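3-ketosteroid-delta4-5alpha-dehydrogenase (Rhodococcus jostii, PDB 4AT2) probably catalyses the FAD-dependent dehydrogenation of 3-ketosteroids, introducing the double bond between C4 and C5 during steroid catabolism. Local coordinates at residues A[453-456]-A[460-463]; A[302-307]-A[477-482]. All blocks are in the same frame, centred on the assembly; numbering follows the deposited sequence.

Contact 1. Residues A[453-456]-A[460-463]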
loop_
_atom_site.group_PDB
_atom_site.type_symbol
_atom_site.label_atom_id
_atom_site.label_comp_id
_atom_site.label_asym_id
_atom_site.label_seq_id
_atom_site.Cartn_x
_atom_site.Cartn_y
_atom_site.Cartn_z
ATOM N N ARG A 453 -2.432 -8.343 -12.848
ATOM C CA ARG A 453 -1.168 -9.046 -12.923
ATOM C C ARG A 453 -1.064 -9.689 -14.314
ATOM O O ARG A 453 -1.974 -10.422 -14.738
ATOM C CB ARG A 453 -1.120 -10.120 -11.827
ATOM C CG ARG A 453 0.154 -10.948 -11.820
ATOM C CD ARG A 453 1.301 -10.221 -11.153
ATOM N NE ARG A 453 2.463 -11.098 -10.993
ATOM C CZ ARG A 453 2.831 -11.671 -9.843
ATOM N NH1 ARG A 453 2.142 -11.462 -8.715
ATOM N NH2 ARG A 453 3.911 -12.449 -9.820
ATOM N N THR A 454 0.035 -9.408 -15.011
ATOM C CA THR A 454 0.243 -9.942 -16.358
ATOM C C THR A 454 1.630 -10.558 -16.506
ATOM O O THR A 454 2.575 -10.188 -15.794
ATOM C CB THR A 454 0.109 -8.861 -17.456
ATOM O OG1 THR A 454 1.079 -7.829 -17.227
ATOM C CG2 THR A 454 -1.315 -8.252 -17.521
ATOM N N THR A 455 1.749 -11.479 -17.460
ATOM C CA THR A 455 3.032 -12.079 -17.812
ATOM C C THR A 455 3.837 -11.118 -18.686
ATOM O O THR A 455 3.327 -10.079 -19.117
ATOM C CB THR A 455 2.850 -13.365 -18.623
ATOM O OG1 THR A 455 2.279 -13.032 -19.898
ATOM C CG2 THR A 455 1.959 -14.384 -17.894
ATOM N N VAL A 456 5.089 -11.472 -18.994
ATOM C CA VAL A 456 5.884 -10.651 -19.923
ATOM C C VAL A 456 5.318 -10.669 -21.345
ATOM O O VAL A 456 5.678 -9.840 -22.183
ATOM C CB VAL A 456 7.376 -11.044 -19.929
ATOM C CG1 VAL A 456 7.980 -10.762 -18.561
ATOM C CG2 VAL A 456 7.556 -12.512 -20.309
ATOM N N VAL A 460 -3.210 -11.952 -19.114
ATOM C CA VAL A 460 -3.766 -11.652 -17.794
ATOM C C VAL A 460 -3.751 -12.927 -16.960
ATOM O O VAL A 460 -4.256 -13.970 -17.392
ATOM C CB VAL A 460 -5.204 -11.088 -17.903
ATOM C CG1 VAL A 460 -5.835 -10.942 -16.526
ATOM C CG2 VAL A 460 -5.174 -9.737 -18.619
ATOM N N LEU A 461 -3.163 -12.854 -15.771
ATOM C CA LEU A 461 -3.050 -14.037 -14.918
ATOM C C LEU A 461 -4.225 -14.198 -13.965
ATOM O O LEU A 461 -4.633 -13.251 -13.275
ATOM C CB LEU A 461 -1.733 -14.018 -14.131
ATOM C CG LEU A 461 -0.455 -14.181 -14.969
ATOM C CD1 LEU A 461 0.749 -13.844 -14.100
ATOM C CD2 LEU A 461 -0.326 -15.588 -15.539
ATOM N N HIS A 462 -4.758 -15.412 -13.938
ATOM C CA HIS A 462 -5.713 -15.848 -12.930
ATOM C C HIS A 462 -5.004 -16.002 -11.606
ATOM O O HIS A 462 -3.765 -16.138 -11.565
ATOM C CB HIS A 462 -6.283 -17.195 -13.389
ATOM C CG HIS A 462 -7.512 -17.656 -12.642
ATOM N ND1 HIS A 462 -7.442 -18.413 -11.527
ATOM C CD2 HIS A 462 -8.860 -17.498 -12.922
ATOM C CE1 HIS A 462 -8.684 -18.703 -11.107
ATOM N NE2 HIS A 462 -9.551 -18.157 -11.965
ATOM N N VAL A 463 -5.760 -15.974 -10.506
ATOM C CA VAL A 463 -5.195 -16.261 -9.175
ATOM C C VAL A 463 -4.553 -17.657 -9.069
ATOM O O VAL A 463 -3.732 -17.910 -8.175
ATOM C CB VAL A 463 -6.191 -16.025 -8.007
ATOM C CG1 VAL A 463 -6.473 -14.534 -7.843
ATOM C CG2 VAL A 463 -7.487 -16.810 -8.200
#
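Leu461 meets Arg453 and Thr455 at once, a small worked example of how one aliphatic side chain and one backbone bond can close a short reversal of the chain. Its isobutyl group divides the work between its two branches. CD1 lies against the aliphatic stem of the arginine, 3.7 Å from Arg453 CG, while CD2 presses on the threonine methyl, with Leu461 CD2 and Thr455 CG2 a tight 3.5 Å apart. The arginine is touched chiefly through its stem: with CG anti to the backbone N (chi1 179°) and a bend at chi2, the methylenes slant past the leucine, and the obliquely placed guanidinium comes no closer than the stem does. Thr455 meets the leucine almost at a right angle. Its methyl faces the hydrocarbon, whereas OG1 hydrogen-bonds to Glu459.

Alongside this packing, Leu461 N donates to Arg453 O over 2.9 Å in a nearly straight bond (N-H...O 174°), and the backbones of Thr454 and Val460 form a single beta bridge. Their side chains set out away from the opposing segment, and Val460 packs on Leu471 and Ala473 of strand 471-473. The result is a short antiparallel connection between strands 444-452 and 459-461 of the FAD-binding fold, with helix 122-130 beside Val456, Pro467 of strand 467-468 against Leu461, and Ala272 of the second subunit against Arg453.

Contact 2. Residues A[302-307]-A[477-482]; sequences DLAHMD and CTSGVC
Ser479 reaches Ala304 and His305 together, and the example illustrates how a single small polar side chain can mark the meeting of segments far apart in sequence. The packing is with alanine. Ser479 CB sits 3.6 Å from Ala304 O, and the alanine methyl comes alongside the serine, its CB 3.8 Å from Ser479 OG. Both side chains start out toward the opposing segment and, consistent with the small size of both residues, the CA atoms of Ala304 and Ser479 come within 5.8 Å.

The second kind of approach is polar atom to ring edge. A chi1 of -175° swings the serine hydroxyl away from its own N and into the plane of the imidazole at its carbon edge, where Ser479 OG is 3.5 Å from His305 CD2.

Backbone hydrogen bonds flank the contact without crossing it: Ala304 pairs with Gly451 and Ser479 with Leu452, both on strand 444-452, and Ser479 O also accepts a bond from Lys124. His305 makes a backbone hydrogen bond to the second subunit.

This is structural packing, outside the steroid pocket and with the Ser479 side chain about 12 Å from the bound FAD. With no hydrogen bond between 302-307 and 477-482, their buried junction rests on close packing and probably on weak electrostatics at the polarised C-H edge of the histidine, while strand 444-452 supplies hydrogen bonds to both sides.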
loop_
_atom_site.group_PDB
_atom_site.type_symbol
_atom_site.label_atom_id
_atom_site.label_comp_id
_atom_site.label_asym_id
_atom_site.label_seq_id
_atom_site.Cartn_x
_atom_site.Cartn_y
_atom_site.Cartn_z
ATOM N N ASP A 302 -5.915 -11.888 -11.196
ATOM C CA ASP A 302 -5.149 -11.437 -10.047
ATOM C C ASP A 302 -4.733 -9.970 -10.212
ATOM O O ASP A 302 -4.796 -9.418 -11.321
ATOM C CB ASP A 302 -3.921 -12.339 -9.903
ATOM C CG ASP A 302 -3.372 -12.384 -8.484
ATOM O OD1 ASP A 302 -3.967 -11.765 -7.569
ATOM O OD2 ASP A 302 -2.322 -13.049 -8.309
ATOM N N LEU A 303 -4.329 -9.356 -9.097
ATOM C CA LEU A 303 -3.918 -7.938 -9.037
ATOM C C LEU A 303 -2.555 -7.856 -8.398
ATOM O O LEU A 303 -2.157 -8.769 -7.677
ATOM C CB LEU A 303 -4.867 -7.144 -8.123
ATOM C CG LEU A 303 -6.374 -7.126 -8.399
ATOM C CD1 LEU A 303 -7.085 -6.249 -7.376
ATOM C CD2 LEU A 303 -6.636 -6.641 -9.825
ATOM N N ALA A 304 -1.855 -6.746 -8.617
ATOM C CA ALA A 304 -0.626 -6.485 -7.881
ATOM C C ALA A 304 -0.452 -4.993 -7.629
ATOM O O ALA A 304 -0.877 -4.157 -8.440
ATOM C CB ALA A 304 0.578 -7.045 -8.620
ATOM N N HIS A 305 0.142 -4.685 -6.473
ATOM C CA HIS A 305 0.588 -3.324 -6.130
ATOM C C HIS A 305 -0.486 -2.289 -6.260
ATOM O O HIS A 305 -0.248 -1.190 -6.755
ATOM C CB HIS A 305 1.854 -2.953 -6.911
ATOM C CG HIS A 305 2.946 -3.983 -6.787
ATOM N ND1 HIS A 305 3.570 -4.239 -5.611
ATOM C CD2 HIS A 305 3.465 -4.881 -7.715
ATOM C CE1 HIS A 305 4.462 -5.226 -5.790
ATOM N NE2 HIS A 305 4.397 -5.624 -7.075
ATOM N N MET A 306 -1.680 -2.633 -5.784
ATOM C CA MET A 306 -2.836 -1.749 -5.921
ATOM C C MET A 306 -2.699 -0.437 -5.153
ATOM O O MET A 306 -3.426 0.521 -5.421
ATOM C CB MET A 306 -4.135 -2.476 -5.565
ATOM C CG MET A 306 -4.480 -3.566 -6.578
ATOM S SD MET A 306 -4.883 -2.920 -8.208
ATOM C CE MET A 306 -6.509 -2.220 -7.933
ATOM N N ASP A 307 -1.748 -0.410 -4.221
ATOM C CA ASP A 307 -1.461 0.788 -3.442
ATOM C C ASP A 307 -0.457 1.729 -4.114
ATOM O O ASP A 307 -0.246 2.827 -3.617
ATOM C CB ASP A 307 -0.899 0.377 -2.088
ATOM C CG ASP A 307 0.378 -0.427 -2.221
ATOM O OD1 ASP A 307 0.393 -1.458 -2.933
ATOM O OD2 ASP A 307 1.378 -0.039 -1.610
ATOM N N CYS A 477 -4.137 -0.263 -16.856
ATOM C CA CYS A 477 -5.022 -1.254 -16.242
ATOM C C CYS A 477 -4.224 -2.427 -15.670
ATOM O O CYS A 477 -4.797 -3.316 -15.042
ATOM C CB CYS A 477 -6.117 -1.731 -17.202
ATOM S SG CYS A 477 -5.592 -2.744 -18.606
ATOM N N THR A 478 -2.903 -2.407 -15.862
ATOM C CA THR A 478 -2.032 -3.478 -15.360
ATOM C C THR A 478 -1.006 -2.947 -14.373
ATOM O O THR A 478 -0.663 -1.756 -14.394
ATOM C CB THR A 478 -1.258 -4.192 -16.492
ATOM O OG1 THR A 478 -0.194 -3.354 -16.971
ATOM C CG2 THR A 478 -2.191 -4.555 -17.637
ATOM N N SER A 479 -0.506 -3.843 -13.522
ATOM C CA SER A 479 0.706 -3.559 -12.756
ATOM C C SER A 479 1.885 -3.746 -13.711
ATOM O O SER A 479 2.108 -4.844 -14.221
ATOM C CB SER A 479 0.801 -4.522 -11.568
ATOM O OG SER A 479 1.898 -4.217 -10.724
ATOM N N GLY A 480 2.616 -2.663 -13.978
ATOM C CA GLY A 480 3.710 -2.681 -14.969
ATOM C C GLY A 480 5.075 -2.732 -14.311
ATOM O O GLY A 480 5.293 -3.492 -13.358
ATOM N N VAL A 481 6.006 -1.920 -14.799
ATOM C CA VAL A 481 7.334 -1.935 -14.188
ATOM C C VAL A 481 7.334 -1.343 -12.774
ATOM O O VAL A 481 8.057 -1.837 -11.916
ATOM C CB VAL A 481 8.424 -1.316 -15.092
ATOM C CG1 VAL A 481 8.543 -2.125 -16.386
ATOM C CG2 VAL A 481 8.135 0.154 -15.394
ATOM N N CYS A 482 6.521 -0.318 -12.522
ATOM C CA CYS A 482 6.507 0.312 -11.190
ATOM C C CYS A 482 5.670 -0.449 -10.178
ATOM O O CYS A 482 4.481 -0.687 -10.405
ATOM C CB CYS A 482 5.989 1.753 -11.260
ATOM S SG CYS A 482 7.015 2.849 -12.247
#

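In the fold
From the N terminus, the chain first reaches 302-307, on strand 303-304, outermost of its sheet within this chain, and meets it again at 477-482, after strand 444-452 and contact 1 have already come back to it; contact 2 thus closes a long loop of 169 residues. Contact 1 lies within that loop and closes a short one of its own, just three residues between 453-456 and 460-463. The two meet through Asp302, whose backbone N and O probably hydrogen-bond to Leu461 O and Arg453 N, and through the methyls of Thr454 and Thr478. Together they tie the three-stranded antiparallel sheet to strand 459-461 and to the loop leading into helix 490-507, beside the second subunit.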